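Local coordinates for protein GntR family transcriptional regulator (Streptococcus agalactiae, PDB 7B5U) that binds the second messenger c-di-AMP through its dimeric RCK_C domain and probably acts, as a whole protein, as a DNA-binding transcriptional regulator, at residues G31-A36 and F60-E65. Sequence-based numbering, arbitrary orientation. Where two conformers were deposited one is given.
Sequences GATIVA and FFVGDE. With 2BA ((2R,3R,3aS,5R,7aR,9R,10R,10aS,12R,14aR)-2,9-bis(6-amino-9H-purin-9-yl)octahydro-2H,7H-difuro[3,2-d:3',2'-j][1,3,7,9,2,8 ]tetraoxadiphosphacyclododecine-3,5,10,12-tetrol 5,12-dioxide), chain C.
Ala32, just before the strand, meets Phe61 on the side of the sheet where Phe61 and Ile34 point and where helix 65-74 packs: Ala32 CB lies obliquely against the Phe61 ring, 3.7 Å from Phe61 CD1. The ring is brought there by a chi1 of 61°, which sets CG between the backbone N and carbonyl carbon of Phe61, and both side chains pack on Val67 and Met71 of that helix. On the opposite face, toward the second subunit, Val62 CG2 touches Thr33 CB. From the bulge, Val35 brings its CG1 to within 4.2 Å of Val62 CG1, the two side chains crossing at about a right angle. Val35 CG2 reaches Phe60 CB at 3.8 Å, and Ala36 O lies in the plane of the Phe60 ring, at its edge. Thr33 and Val35 pack on their own counterparts across the dimer.

Between the two faces runs the antiparallel ladder of the central strands. Thr33 and Val62 form a hydrogen-bonded pair, with Thr33 N to Val62 O at 3.3 Å and Val62 N to Thr33 O at 2.9 Å. A classic beta bulge follows, in which Val35 and Ala36 both face Phe60: Phe60 O takes a 2.8 Å bond from Val35 N and a weak one from Ala36 N, and Phe60 N returns to Ala36 O.

At the polar edge, Thr33 OG1 bonds to Ser46 OG of the second subunit. Ile34 turns its N-H and C=O away from Phe61 to one adenine of c-di-AMP: Ile34 N donates to ligand N11 at 2.9 Å, and ligand N61 donates nearly straight (162°) to Ile34 O. These groups match the adenine's ring nitrogen and amino group, so this base is read partly through the main chain, with Asn25 and His28 of both subunits also bonding the ligand.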
# COMPACT_ATOMS: atom_id res chain seq x y z
N GLY A 31 -0.36 -9.57 4.50
CA GLY A 31 0.42 -8.51 5.12
C GLY A 31 1.04 -7.53 4.15
O GLY A 31 1.75 -6.62 4.60
N ALA A 32 0.78 -7.67 2.85
CA ALA A 32 1.40 -6.81 1.85
C ALA A 32 0.56 -5.59 1.54
O ALA A 32 -0.68 -5.66 1.50
CB ALA A 32 1.58 -7.61 0.56
N THR A 33 1.23 -4.47 1.28
CA THR A 33 0.58 -3.28 0.75
C THR A 33 1.04 -3.11 -0.69
O THR A 33 2.23 -2.85 -0.94
CB THR A 33 0.91 -2.05 1.58
OG1 THR A 33 0.47 -2.25 2.93
CG2 THR A 33 0.21 -0.81 1.02
N ILE A 34 0.11 -3.29 -1.64
CA ILE A 34 0.44 -3.19 -3.06
C ILE A 34 0.57 -1.72 -3.44
O ILE A 34 -0.33 -0.91 -3.19
CB ILE A 34 -0.62 -3.89 -3.92
CG1 ILE A 34 -0.66 -5.40 -3.62
CG2 ILE A 34 -0.38 -3.60 -5.39
CD1 ILE A 34 -1.82 -6.13 -4.27
N VAL A 35 1.71 -1.36 -4.04
CA VAL A 35 1.97 0.01 -4.46
C VAL A 35 1.70 0.22 -5.94
O VAL A 35 1.42 1.35 -6.35
CB VAL A 35 3.38 0.49 -4.08
CG1 VAL A 35 3.53 0.48 -2.59
CG2 VAL A 35 4.46 -0.35 -4.73
N ALA A 36 1.80 -0.84 -6.74
CA ALA A 36 1.55 -0.71 -8.17
C ALA A 36 1.28 -2.08 -8.77
O ALA A 36 1.76 -3.10 -8.26
CB ALA A 36 2.74 -0.07 -8.90
N PHE A 60 3.84 -5.05 -7.36
CA PHE A 60 4.86 -4.38 -6.56
C PHE A 60 4.25 -4.09 -5.19
O PHE A 60 3.17 -3.50 -5.12
CB PHE A 60 5.29 -3.07 -7.24
CG PHE A 60 5.98 -3.29 -8.56
CD1 PHE A 60 5.25 -3.47 -9.72
CD2 PHE A 60 7.37 -3.31 -8.64
CE1 PHE A 60 5.88 -3.69 -10.94
CE2 PHE A 60 8.00 -3.52 -9.86
CZ PHE A 60 7.26 -3.70 -11.01
N PHE A 61 4.92 -4.49 -4.12
CA PHE A 61 4.34 -4.36 -2.79
C PHE A 61 5.42 -4.15 -1.75
O PHE A 61 6.57 -4.59 -1.92
CB PHE A 61 3.48 -5.58 -2.42
CG PHE A 61 4.25 -6.88 -2.38
CD1 PHE A 61 4.79 -7.34 -1.20
CD2 PHE A 61 4.41 -7.65 -3.53
CE1 PHE A 61 5.50 -8.54 -1.16
CE2 PHE A 61 5.11 -8.84 -3.49
CZ PHE A 61 5.64 -9.29 -2.31
N VAL A 62 5.06 -3.48 -0.65
CA VAL A 62 5.96 -3.29 0.48
C VAL A 62 5.61 -4.28 1.58
O VAL A 62 4.48 -4.77 1.70
CB VAL A 62 6.02 -1.84 1.00
CG1 VAL A 62 6.55 -0.91 -0.08
CG2 VAL A 62 4.66 -1.38 1.53
N GLY A 63 6.61 -4.57 2.40
CA GLY A 63 6.52 -5.55 3.46
C GLY A 63 7.93 -5.93 3.90
O GLY A 63 8.87 -5.16 3.71
N ASP A 64 8.04 -7.08 4.54
CA ASP A 64 9.34 -7.65 4.86
C ASP A 64 9.45 -9.02 4.18
O ASP A 64 8.60 -9.41 3.38
CB ASP A 64 9.58 -7.65 6.37
CG ASP A 64 8.62 -8.54 7.14
OD1 ASP A 64 8.66 -8.48 8.39
OD2 ASP A 64 7.86 -9.31 6.52
N GLU A 65 10.51 -9.75 4.52
CA GLU A 65 10.74 -11.05 3.88
C GLU A 65 9.59 -12.01 4.13
O GLU A 65 9.25 -12.83 3.26
CB GLU A 65 12.06 -11.64 4.37
CG GLU A 65 13.30 -11.06 3.71
CD GLU A 65 13.85 -9.82 4.40
OE1 GLU A 65 15.03 -9.48 4.14
OE2 GLU A 65 13.13 -9.18 5.20
P 2BA C . -8.10 -2.92 5.01
O1P 2BA C . -6.63 -3.17 4.97
O2P 2BA C . -8.85 -3.39 6.21
O5' 2BA C . -8.32 -1.33 4.76
C5' 2BA C . -9.60 -0.78 4.95
C4' 2BA C . -9.58 0.65 4.33
O4' 2BA C . -8.71 1.40 5.01
C3' 2BA C . -9.15 0.63 2.84
O3' 2BA C . -10.27 0.43 2.06
C2' 2BA C . -8.47 2.02 2.74
O2' 2BA C . -9.48 3.08 2.42
C1' 2BA C . -7.89 2.21 3.94
N9 2BA C . -6.50 1.78 4.03
C8 2BA C . -6.07 0.66 4.67
N7 2BA C . -4.74 0.57 4.54
C5 2BA C . -4.36 1.64 3.79
C6 2BA C . -3.16 2.11 3.33
N6 2BA C . -1.90 1.46 3.56
N1 2BA C . -3.11 3.24 2.63
C2 2BA C . -4.24 3.92 2.33
N3 2BA C . -5.44 3.51 2.78
C4 2BA C . -5.45 2.37 3.49
P1 2BA C . -10.14 -0.07 0.50
O1P1 2BA C . -9.14 0.73 -0.25
O2P1 2BA C . -11.52 -0.08 -0.06
O5'1 2BA C . -9.54 -1.58 0.62
C5'1 2BA C . -10.36 -2.61 1.12
C4'1 2BA C . -9.43 -3.83 1.43
O4'1 2BA C . -8.85 -4.25 0.31
C3'1 2BA C . -8.32 -3.45 2.44
O3'1 2BA C . -8.83 -3.64 3.71
C2'1 2BA C . -7.20 -4.43 1.98
O2'1 2BA C . -7.35 -5.75 2.66
C1'1 2BA C . -7.34 -4.53 0.65
N91 2BA C . -6.57 -3.58 -0.15
C81 2BA C . -7.01 -2.46 -0.78
N71 2BA C . -5.98 -1.84 -1.37
C51 2BA C . -4.88 -2.58 -1.07
C61 2BA C . -3.54 -2.47 -1.37
N61 2BA C . -3.02 -1.41 -2.17
N11 2BA C . -2.69 -3.39 -0.94
C21 2BA C . -3.12 -4.41 -0.17
N31 2BA C . -4.41 -4.58 0.14
C41 2BA C . -5.26 -3.63 -0.31